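Local coordinates for polymerase nucleotidyl transferase domain-containing protein (Archaeoglobus fulgidus, PDB 1YLQ) that probably acts as a nucleotidyltransferase, moving a nucleotidyl group from a nucleotide onto an acceptor, at residues 4-9 with 61-66; 12-17 with 50-55; 77-82 with 87-92. All coordinates share one frame; numbering follows the deposited sequence.

Overall arrangement
All three contacts belong to one small nucleotidyltransferase domain, whose mixed sheet carries helices on both faces. Contacts 1 and 2, whose centres are about 14 Å apart, join the same two helices, 3-14 and 50-63, as an antiparallel pair. Along the chain, contact 2 falls within the span bridged by contact 1, and contact 3 follows both. The centre of contact 3 is about 19 Å from that of contact 1 and about 18 Å from that of contact 2, on the far face of the sheet. A salt bridge from Lys-53 to Glu-78 connects contacts 2 and 3, while contacts 1 and 3 both touch the second subunit. Together they hold helices to both faces of one sheet.

Contact 1 of 3, residues 4-9 with 61-66; sequences MKEIKE and TKKFFD
Glu-6 and Ile-7, neighbours on helix 3-14, receive the ring of Phe-64, which leaves the end of helix 50-63. The two helices form an antiparallel pair packed on one face of the domain's mixed sheet, and this contact closes the pair where the first helix begins and the second ends. Glu-6 uses its chain in two ways. Its CB lies at the edge of the Phe-64 ring, in the ring plane, 3.6 Å from CZ. Farther out, the bent chain swings the carboxylate toward Lys-63, and the two side chains cross at about a right angle. OE2 of Glu-6 stays 4.3 Å from NZ of Lys-63, beyond salt-bridge range, so the attraction is probably modest; the closer touch, 3.9 Å, is between CD of Glu-6 and CE of Lys-63. Such long, flexible charged chains suit the outer side of the contact, since their methylenes can lie against an aromatic ring while the charged ends stay near the surface.

Ile-7 follows on the buried side. Its CG1 lies beside the backbone N (chi1 -61°) and reaches over a face of Phe-64, a CH-pi contact 4.0 Å from CG1 to the ring centroid. A branched aliphatic chain fits here because it also packs on Phe-69 and Phe-71 of strand 69-74, filling the layer between helix and sheet. Phe-64 additionally touches His-3 and Ile-10, which extend its seat along helix 3-14. The ring is thus held between two aliphatic groups: CG1 of Ile-7 over one face and, over the other, CG of Lys-63, 3.6 Å above the plane toward the ring's margin.

Contact 2 of 3, residues 12-17 with 50-55; sequences KKDVQD and RNRKLE
Asp-14, at the last turn of helix 3-14, meets Arg-52 and Glu-55 on the first turns of helix 50-63 in a salt-bridge network that ties together this antiparallel helix pair of the nucleotidyltransferase domain. The ionic part comes first. Arg-52 approaches side-on and gives two nitrogens to one oxygen: NH2 lies 2.9 Å and NE 3.0 Å from OD1 of Asp-14. NE comes in on the syn side, somewhat out of the carboxylate plane, while NH2 meets OD1 nearly along its C-O axis. Both bonds are bent, as expected when two donors share an acceptor. Carboxylate and guanidinium are nearly coplanar, 12° apart, which the two-nitrogen grip helps to maintain.

Backbone bonding adds a weak third link, from NH2 of Arg-52 to the carbonyl O of Asp-14, 2.7 Å away but at an N-H...O angle of only 119°. A cation suits this position, because the carbonyls at the end of a helix carry partial negative charge.

Among the acids, Glu-55 comes to Asp-14 from the opposite direction, its OE1 only 2.6 Å from OD2 of Asp-14. At that distance one of the two acids probably holds a proton. OE2 of Glu-55 has its salt bridge with Lys-59, and this lysine together with Arg-52 would probably ease the crowding of negative charge.

The apolar part is small. Val-15, the first residue beyond the helix, packs on Ser-44 and Phe-47, where a compact branched residue fits well. Val-15 and Arg-52 run past each other in opposite directions, and CG2 of Val-15 comes to the guanidinium obliquely, 3.6 Å from NH2.

Contact 3 of 3, residues 77-82 with 87-92; sequences KEWKMS and RKYRRL
Trp-79 drives the edge of its indole into the face of Tyr-89, a T-shaped pair that joins helix 76-83 to the segment leading into strand 90-91. The tight part is centred on one atom: CZ2 of Trp-79 stands 3.8 Å above the plane of the Tyr-89 ring, almost over its middle, so that it lies at similar distances from CG, CD2 and the other ring carbons near it. The six-membered ring of Trp-79 and the Tyr-89 ring have centroids 5.1 Å apart and planes at 74°, an arrangement that lets the weakly positive C-H rim of one ring face the electron-rich surface of the other. The first torsion of Tyr-89, which tucks CG between the backbone N and the carbonyl carbon (chi1 59°), brings the ring to Trp-79. Tryptophan suits the buried side, its broad indole reaching from the helix to the Tyr-89 ring.

The looser side is polar. There a water takes a hydrogen bond from NE1 of Trp-79, 3.0 Å away, and lies 3.2 Å from OH of Tyr-89, so it bridges the polar atoms of the two side chains. Tyrosine suits this boundary, with a ring to pack and a hydroxyl to meet water. With an alanine in place of Tyr-89, the CZ2 edge of Trp-79 is likely to lose its aromatic cover and the bridging water one partner.

The pair rests against the sheet. Trp-79 stacks on Tyr-21 of strand 19-23, whose ring also meets Tyr-89 at about 90°, and packs on Ala-41 and Val-43 of strand 38-43 and on Leu-74 of strand 69-74, while strand 90-91 pairs with strand 19-23 through backbone hydrogen bonds between Arg-90 and Leu-22.

Contact 1 of 3, residues 4-9 with 61-66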
loop_
_atom_site.group_PDB
_atom_site.type_symbol
_atom_site.label_atom_id
_atom_site.label_comp_id
_atom_site.label_asym_id
_atom_site.label_seq_id
_atom_site.Cartn_x
_atom_site.Cartn_y
_atom_site.Cartn_z
ATOM N N MET A 4 2.789 7.621 1.602
ATOM C CA MET A 4 2.129 7.899 2.865
ATOM C C MET A 4 2.605 9.163 3.535
ATOM O O MET A 4 1.807 9.862 4.135
ATOM C CB MET A 4 2.225 6.734 3.808
ATOM C CG MET A 4 0.944 5.921 3.699
ATOM S SD MET A 4 1.535 4.303 3.492
ATOM C CE MET A 4 2.110 3.985 5.136
ATOM N N LYS A 5 3.903 9.432 3.390
ATOM C CA LYS A 5 4.540 10.690 3.822
ATOM C C LYS A 5 3.856 11.873 3.145
ATOM O O LYS A 5 3.543 12.858 3.808
ATOM C CB LYS A 5 6.046 10.659 3.482
ATOM C CG LYS A 5 6.927 11.822 4.014
ATOM C CD LYS A 5 8.357 11.702 3.419
ATOM C CE LYS A 5 9.418 12.579 4.188
ATOM N NZ LYS A 5 10.837 12.251 3.850
ATOM N N GLU A 6 3.613 11.739 1.843
ATOM C CA GLU A 6 2.977 12.752 1.017
ATOM C C GLU A 6 1.518 12.959 1.430
ATOM O O GLU A 6 1.118 14.078 1.557
ATOM C CB GLU A 6 2.989 12.347 -0.440
ATOM C CG GLU A 6 3.613 13.338 -1.396
ATOM C CD GLU A 6 4.327 12.655 -2.595
ATOM O OE1 GLU A 6 3.950 11.519 -2.994
ATOM O OE2 GLU A 6 5.286 13.259 -3.137
ATOM N N ILE A 7 0.744 11.886 1.592
ATOM C CA ILE A 7 -0.618 11.971 2.183
ATOM C C ILE A 7 -0.649 12.780 3.526
ATOM O O ILE A 7 -1.520 13.647 3.726
ATOM C CB ILE A 7 -1.236 10.528 2.361
ATOM C CG1 ILE A 7 -1.359 9.838 0.973
ATOM C CG2 ILE A 7 -2.565 10.574 3.158
ATOM C CD1 ILE A 7 -1.740 8.339 0.954
ATOM N N LYS A 8 0.256 12.472 4.459
ATOM C CA LYS A 8 0.193 13.139 5.771
ATOM C C LYS A 8 0.487 14.620 5.500
ATOM O O LYS A 8 -0.147 15.508 6.077
ATOM C CB LYS A 8 1.191 12.507 6.767
ATOM C CG LYS A 8 1.090 12.933 8.305
ATOM C CD LYS A 8 0.174 11.958 9.131
ATOM C CE LYS A 8 -0.172 12.438 10.597
ATOM N NZ LYS A 8 -1.658 12.677 10.899
ATOM N N GLU A 9 1.427 14.906 4.597
ATOM C CA GLU A 9 1.805 16.311 4.380
ATOM C C GLU A 9 0.738 17.185 3.739
ATOM O O GLU A 9 0.443 18.254 4.262
ATOM C CB GLU A 9 3.161 16.444 3.715
ATOM C CG GLU A 9 4.263 16.156 4.743
ATOM C CD GLU A 9 3.946 16.727 6.159
ATOM O OE1 GLU A 9 4.199 17.940 6.423
ATOM O OE2 GLU A 9 3.448 15.964 7.020
ATOM N N THR A 61 -7.061 13.112 -4.388
ATOM C CA THR A 61 -7.175 12.101 -5.472
ATOM C C THR A 61 -6.452 12.473 -6.772
ATOM O O THR A 61 -5.929 11.584 -7.468
ATOM C CB THR A 61 -8.639 11.714 -5.837
ATOM O OG1 THR A 61 -9.408 12.890 -6.109
ATOM C CG2 THR A 61 -9.291 10.887 -4.688
ATOM N N LYS A 62 -6.428 13.764 -7.102
ATOM C CA LYS A 62 -5.643 14.249 -8.244
ATOM C C LYS A 62 -4.144 13.987 -8.009
ATOM O O LYS A 62 -3.427 13.599 -8.911
ATOM C CB LYS A 62 -5.916 15.735 -8.503
ATOM C CG LYS A 62 -4.901 16.442 -9.381
ATOM C CD LYS A 62 -5.052 17.954 -9.304
ATOM C CE LYS A 62 -3.860 18.664 -9.929
ATOM N NZ LYS A 62 -4.013 20.153 -9.900
ATOM N N LYS A 63 -3.684 14.201 -6.781
ATOM C CA LYS A 63 -2.298 13.918 -6.425
ATOM C C LYS A 63 -1.990 12.415 -6.549
ATOM O O LYS A 63 -0.920 12.017 -7.016
ATOM C CB LYS A 63 -2.017 14.439 -4.998
ATOM C CG LYS A 63 -0.573 14.253 -4.518
ATOM C CD LYS A 63 0.458 14.918 -5.429
ATOM C CE LYS A 63 1.872 14.368 -5.165
ATOM N NZ LYS A 63 2.690 14.381 -6.387
ATOM N N PHE A 64 -2.946 11.586 -6.140
ATOM C CA PHE A 64 -2.746 10.129 -6.080
ATOM C C PHE A 64 -3.589 9.358 -7.116
ATOM O O PHE A 64 -4.234 8.355 -6.823
ATOM C CB PHE A 64 -2.941 9.644 -4.638
ATOM C CG PHE A 64 -1.964 10.238 -3.706
ATOM C CD1 PHE A 64 -0.636 9.794 -3.695
ATOM C CD2 PHE A 64 -2.338 11.268 -2.881
ATOM C CE1 PHE A 64 0.285 10.375 -2.832
ATOM C CE2 PHE A 64 -1.446 11.867 -2.025
ATOM C CZ PHE A 64 -0.120 11.423 -1.990
ATOM N N PHE A 65 -3.561 9.863 -8.338
ATOM C CA PHE A 65 -4.296 9.313 -9.457
ATOM C C PHE A 65 -3.945 7.827 -9.637
ATOM O O PHE A 65 -2.765 7.454 -9.591
ATOM C CB PHE A 65 -3.916 10.135 -10.705
ATOM C CG PHE A 65 -4.585 9.686 -11.988
ATOM C CD1 PHE A 65 -5.985 9.627 -12.092
ATOM C CD2 PHE A 65 -3.816 9.372 -13.108
ATOM C CE1 PHE A 65 -6.606 9.222 -13.297
ATOM C CE2 PHE A 65 -4.420 8.974 -14.310
ATOM C CZ PHE A 65 -5.817 8.903 -14.403
ATOM N N ASP A 66 -4.969 6.986 -9.796
ATOM C CA ASP A 66 -4.774 5.590 -10.228
ATOM C C ASP A 66 -3.730 4.873 -9.348
ATOM O O ASP A 66 -2.835 4.185 -9.841
ATOM C CB ASP A 66 -4.384 5.568 -11.719
ATOM C CG ASP A 66 -4.194 4.156 -12.277
ATOM O OD1 ASP A 66 -5.160 3.362 -12.273
ATOM O OD2 ASP A 66 -3.070 3.845 -12.736
#

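Contact 2 of 3, residues 12-17 with 50-55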
loop_
_atom_site.group_PDB
_atom_site.type_symbol
_atom_site.label_atom_id
_atom_site.label_comp_id
_atom_site.label_asym_id
_atom_site.label_seq_id
_atom_site.Cartn_x
_atom_site.Cartn_y
_atom_site.Cartn_z
ATOM N N LYS A 12 -2.209 17.551 6.407
ATOM C CA LYS A 12 -1.958 18.454 7.520
ATOM C C LYS A 12 -1.782 19.930 7.080
ATOM O O LYS A 12 -2.004 20.849 7.883
ATOM C CB LYS A 12 -0.755 17.970 8.325
ATOM C CG LYS A 12 -1.014 16.778 9.277
ATOM C CD LYS A 12 -2.486 16.634 9.733
ATOM C CE LYS A 12 -2.575 16.365 11.243
ATOM N NZ LYS A 12 -1.243 16.094 11.844
ATOM N N LYS A 13 -1.426 20.140 5.805
ATOM C CA LYS A 13 -1.357 21.485 5.216
ATOM C C LYS A 13 -2.738 22.138 5.099
ATOM O O LYS A 13 -2.899 23.353 5.280
ATOM C CB LYS A 13 -0.714 21.428 3.840
ATOM C CG LYS A 13 -0.372 22.791 3.327
ATOM C CD LYS A 13 0.185 22.822 1.910
ATOM C CE LYS A 13 0.183 24.305 1.484
ATOM N NZ LYS A 13 0.490 24.491 0.040
ATOM N N ASP A 14 -3.712 21.326 4.746
ATOM C CA ASP A 14 -5.102 21.770 4.577
ATOM C C ASP A 14 -5.877 21.729 5.911
ATOM O O ASP A 14 -6.465 22.727 6.379
ATOM C CB ASP A 14 -5.781 20.884 3.509
ATOM C CG ASP A 14 -7.112 21.461 3.033
ATOM O OD1 ASP A 14 -7.802 22.183 3.819
ATOM O OD2 ASP A 14 -7.456 21.193 1.872
ATOM N N VAL A 15 -5.829 20.586 6.564
ATOM C CA VAL A 15 -6.648 20.375 7.775
ATOM C C VAL A 15 -5.718 19.960 8.916
ATOM O O VAL A 15 -5.409 18.781 9.064
ATOM C CB VAL A 15 -7.754 19.291 7.553
ATOM C CG1 VAL A 15 -8.626 19.111 8.827
ATOM C CG2 VAL A 15 -8.637 19.622 6.353
ATOM N N GLN A 16 -5.308 20.935 9.722
ATOM C CA GLN A 16 -4.293 20.731 10.742
ATOM C C GLN A 16 -4.697 19.658 11.751
ATOM O O GLN A 16 -3.853 18.895 12.230
ATOM C CB GLN A 16 -4.044 22.056 11.489
ATOM C CG GLN A 16 -2.862 21.991 12.380
ATOM C CD GLN A 16 -2.420 23.358 12.823
ATOM O OE1 GLN A 16 -3.209 24.314 12.771
ATOM N NE2 GLN A 16 -1.151 23.477 13.257
ATOM N N ASP A 17 -5.983 19.599 12.086
ATOM C CA ASP A 17 -6.397 18.677 13.143
ATOM C C ASP A 17 -6.752 17.286 12.651
ATOM O O ASP A 17 -7.222 16.453 13.438
ATOM C CB ASP A 17 -7.548 19.267 13.996
ATOM C CG ASP A 17 -8.929 19.255 13.260
ATOM O OD1 ASP A 17 -9.080 18.729 12.137
ATOM O OD2 ASP A 17 -9.909 19.807 13.808
ATOM N N ARG A 50 -19.498 20.293 3.480
ATOM C CA ARG A 50 -19.393 19.510 2.238
ATOM C C ARG A 50 -18.436 20.145 1.254
ATOM O O ARG A 50 -17.769 19.460 0.504
ATOM C CB ARG A 50 -20.780 19.385 1.604
ATOM C CG ARG A 50 -20.829 18.704 0.218
ATOM C CD ARG A 50 -22.199 18.086 0.001
ATOM N NE ARG A 50 -23.271 19.067 0.016
ATOM C CZ ARG A 50 -24.565 18.781 -0.109
ATOM N NH1 ARG A 50 -24.992 17.522 -0.176
ATOM N NH2 ARG A 50 -25.434 19.756 -0.132
ATOM N N ASN A 51 -18.371 21.473 1.240
ATOM C CA ASN A 51 -17.522 22.161 0.274
ATOM C C ASN A 51 -16.052 21.893 0.567
ATOM O O ASN A 51 -15.222 21.784 -0.338
ATOM C CB ASN A 51 -17.832 23.652 0.291
ATOM C CG ASN A 51 -19.206 23.934 -0.228
ATOM O OD1 ASN A 51 -19.536 23.559 -1.353
ATOM N ND2 ASN A 51 -20.048 24.518 0.611
ATOM N N ARG A 52 -15.743 21.793 1.842
ATOM C CA ARG A 52 -14.404 21.436 2.327
ATOM C C ARG A 52 -14.054 19.977 2.031
ATOM O O ARG A 52 -12.926 19.673 1.619
ATOM C CB ARG A 52 -14.321 21.721 3.840
ATOM C CG ARG A 52 -12.898 21.711 4.406
ATOM C CD ARG A 52 -12.017 22.910 3.930
ATOM N NE ARG A 52 -10.684 22.780 4.530
ATOM C CZ ARG A 52 -10.381 23.304 5.714
ATOM N NH1 ARG A 52 -11.316 23.994 6.394
ATOM N NH2 ARG A 52 -9.168 23.148 6.230
ATOM N N LYS A 53 -15.019 19.091 2.210
ATOM C CA LYS A 53 -14.819 17.667 1.946
ATOM C C LYS A 53 -14.519 17.542 0.447
ATOM O O LYS A 53 -13.559 16.864 0.052
ATOM C CB LYS A 53 -16.115 16.917 2.287
ATOM C CG LYS A 53 -15.941 15.455 2.582
ATOM C CD LYS A 53 -17.305 14.802 2.794
ATOM C CE LYS A 53 -17.582 14.641 4.261
ATOM N NZ LYS A 53 -18.347 13.382 4.407
ATOM N N LEU A 54 -15.291 18.272 -0.388
ATOM C CA LEU A 54 -15.167 18.142 -1.860
ATOM C C LEU A 54 -13.803 18.669 -2.359
ATOM O O LEU A 54 -13.125 18.035 -3.179
ATOM C CB LEU A 54 -16.349 18.859 -2.574
ATOM C CG LEU A 54 -16.218 19.000 -4.101
ATOM C CD1 LEU A 54 -16.202 17.630 -4.767
ATOM C CD2 LEU A 54 -17.301 19.891 -4.736
ATOM N N GLU A 55 -13.452 19.861 -1.890
ATOM C CA GLU A 55 -12.170 20.536 -2.134
ATOM C C GLU A 55 -10.994 19.596 -1.793
ATOM O O GLU A 55 -10.068 19.398 -2.585
ATOM C CB GLU A 55 -12.164 21.746 -1.175
ATOM C CG GLU A 55 -10.932 22.593 -1.070
ATOM C CD GLU A 55 -9.783 21.978 -0.279
ATOM O OE1 GLU A 55 -9.873 21.738 0.955
ATOM O OE2 GLU A 55 -8.747 21.784 -0.933
#

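Contact 3 of 3, residues 77-82 with 87-92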
loop_
_atom_site.group_PDB
_atom_site.type_symbol
_atom_site.label_atom_id
_atom_site.label_comp_id
_atom_site.label_asym_id
_atom_site.label_seq_id
_atom_site.Cartn_x
_atom_site.Cartn_y
_atom_site.Cartn_z
ATOM N N LYS A 77 -18.216 11.519 13.402
ATOM C CA LYS A 77 -19.370 10.648 13.420
ATOM C C LYS A 77 -19.335 9.597 12.319
ATOM O O LYS A 77 -19.687 8.410 12.540
ATOM C CB LYS A 77 -20.604 11.542 13.262
ATOM C CG LYS A 77 -21.938 10.888 13.235
ATOM C CD LYS A 77 -23.074 11.921 13.520
ATOM C CE LYS A 77 -24.437 11.463 12.972
ATOM N NZ LYS A 77 -25.430 12.607 13.075
ATOM N N GLU A 78 -18.922 10.025 11.127
ATOM C CA GLU A 78 -18.802 9.117 9.963
ATOM C C GLU A 78 -17.739 8.037 10.171
ATOM O O GLU A 78 -17.940 6.863 9.843
ATOM C CB GLU A 78 -18.511 9.950 8.670
ATOM C CG GLU A 78 -19.799 10.622 8.148
ATOM C CD GLU A 78 -19.500 11.641 7.080
ATOM O OE1 GLU A 78 -18.304 11.927 6.788
ATOM O OE2 GLU A 78 -20.467 12.168 6.539
ATOM N N TRP A 79 -16.610 8.427 10.733
ATOM C CA TRP A 79 -15.564 7.481 11.070
ATOM C C TRP A 79 -16.038 6.469 12.189
ATOM O O TRP A 79 -15.840 5.269 12.064
ATOM C CB TRP A 79 -14.288 8.232 11.504
ATOM C CG TRP A 79 -13.162 7.328 12.012
ATOM C CD1 TRP A 79 -12.561 7.384 13.257
ATOM C CD2 TRP A 79 -12.572 6.200 11.328
ATOM N NE1 TRP A 79 -11.584 6.404 13.349
ATOM C CE2 TRP A 79 -11.586 5.648 12.197
ATOM C CE3 TRP A 79 -12.737 5.632 10.047
ATOM C CZ2 TRP A 79 -10.780 4.550 11.830
ATOM C CZ3 TRP A 79 -11.947 4.519 9.694
ATOM C CH2 TRP A 79 -10.971 3.988 10.593
ATOM N N LYS A 80 -16.691 6.958 13.247
ATOM C CA LYS A 80 -17.342 6.080 14.235
ATOM C C LYS A 80 -18.204 5.010 13.502
ATOM O O LYS A 80 -18.034 3.789 13.710
ATOM C CB LYS A 80 -18.167 6.910 15.256
ATOM C CG LYS A 80 -18.601 6.095 16.492
ATOM C CD LYS A 80 -19.266 6.962 17.520
ATOM C CE LYS A 80 -19.626 6.149 18.755
ATOM N NZ LYS A 80 -20.319 6.981 19.786
ATOM N N MET A 81 -19.064 5.448 12.590
ATOM C CA MET A 81 -19.844 4.486 11.845
ATOM C C MET A 81 -18.977 3.518 11.050
ATOM O O MET A 81 -19.246 2.334 11.084
ATOM C CB MET A 81 -20.932 5.148 10.973
ATOM C CG MET A 81 -21.873 4.087 10.300
ATOM S SD MET A 81 -23.340 4.745 9.477
ATOM C CE MET A 81 -22.710 5.590 8.067
ATOM N N SER A 82 -17.966 4.008 10.318
ATOM C CA SER A 82 -17.132 3.171 9.431
ATOM C C SER A 82 -16.480 2.029 10.198
ATOM O O SER A 82 -16.430 0.870 9.721
ATOM C CB SER A 82 -16.050 4.022 8.741
ATOM O OG SER A 82 -16.668 5.026 7.972
ATOM N N ARG A 87 -12.187 -4.443 10.473
ATOM C CA ARG A 87 -11.630 -5.478 11.349
ATOM C C ARG A 87 -10.532 -4.908 12.248
ATOM O O ARG A 87 -10.501 -5.165 13.456
ATOM C CB ARG A 87 -11.087 -6.669 10.529
ATOM C CG ARG A 87 -10.029 -7.504 11.289
ATOM C CD ARG A 87 -9.896 -9.002 10.869
ATOM N NE ARG A 87 -9.511 -9.169 9.463
ATOM C CZ ARG A 87 -10.360 -9.504 8.488
ATOM N NH1 ARG A 87 -11.650 -9.733 8.762
ATOM N NH2 ARG A 87 -9.926 -9.614 7.237
ATOM N N LYS A 88 -9.673 -4.089 11.642
ATOM C CA LYS A 88 -8.439 -3.629 12.228
ATOM C C LYS A 88 -8.058 -2.365 11.458
ATOM O O LYS A 88 -8.123 -2.337 10.228
ATOM C CB LYS A 88 -7.361 -4.701 11.988
ATOM C CG LYS A 88 -6.059 -4.546 12.720
ATOM C CD LYS A 88 -5.380 -5.948 12.881
ATOM C CE LYS A 88 -3.850 -5.899 12.949
ATOM N NZ LYS A 88 -3.266 -7.288 13.269
ATOM N N TYR A 89 -7.638 -1.335 12.169
ATOM C CA TYR A 89 -7.040 -0.175 11.491
ATOM C C TYR A 89 -5.802 0.241 12.255
ATOM O O TYR A 89 -5.631 -0.154 13.431
ATOM C CB TYR A 89 -8.029 1.016 11.414
ATOM C CG TYR A 89 -8.534 1.517 12.734
ATOM C CD1 TYR A 89 -7.831 2.469 13.463
ATOM C CD2 TYR A 89 -9.748 1.022 13.274
ATOM C CE1 TYR A 89 -8.323 2.939 14.714
ATOM C CE2 TYR A 89 -10.239 1.469 14.507
ATOM C CZ TYR A 89 -9.528 2.416 15.226
ATOM O OH TYR A 89 -10.056 2.807 16.425
ATOM N N ARG A 90 -4.985 1.088 11.625
ATOM C CA ARG A 90 -3.827 1.704 12.300
ATOM C C ARG A 90 -3.803 3.216 12.090
ATOM O O ARG A 90 -3.862 3.705 10.945
ATOM C CB ARG A 90 -2.536 1.110 11.730
ATOM C CG ARG A 90 -1.288 1.758 12.286
ATOM C CD ARG A 90 -0.813 1.185 13.629
ATOM N NE ARG A 90 0.198 2.061 14.232
ATOM C CZ ARG A 90 0.943 1.765 15.303
ATOM N NH1 ARG A 90 0.818 0.594 15.929
ATOM N NH2 ARG A 90 1.823 2.656 15.760
ATOM N N ARG A 91 -3.703 3.966 13.180
ATOM C CA ARG A 91 -3.514 5.417 13.094
ATOM C C ARG A 91 -2.148 5.718 12.472
ATOM O O ARG A 91 -1.121 5.138 12.884
ATOM C CB ARG A 91 -3.642 6.080 14.478
ATOM C CG ARG A 91 -4.118 7.524 14.405
ATOM C CD ARG A 91 -4.495 8.066 15.769
ATOM N NE ARG A 91 -3.312 8.359 16.574
ATOM C CZ ARG A 91 -3.319 9.058 17.711
ATOM N NH1 ARG A 91 -4.461 9.557 18.190
ATOM N NH2 ARG A 91 -2.180 9.258 18.374
ATOM N N LEU A 92 -2.140 6.586 11.459
ATOM C CA LEU A 92 -0.905 6.929 10.743
ATOM C C LEU A 92 -0.124 8.022 11.451
ATOM O O LEU A 92 -0.465 9.217 11.423
ATOM C CB LEU A 92 -1.134 7.244 9.247
ATOM C CG LEU A 92 0.020 7.818 8.383
ATOM C CD1 LEU A 92 1.219 6.859 8.199
ATOM C CD2 LEU A 92 -0.453 8.355 7.025
HETATM O O HOH W 1 -10.607 5.952 16.196
#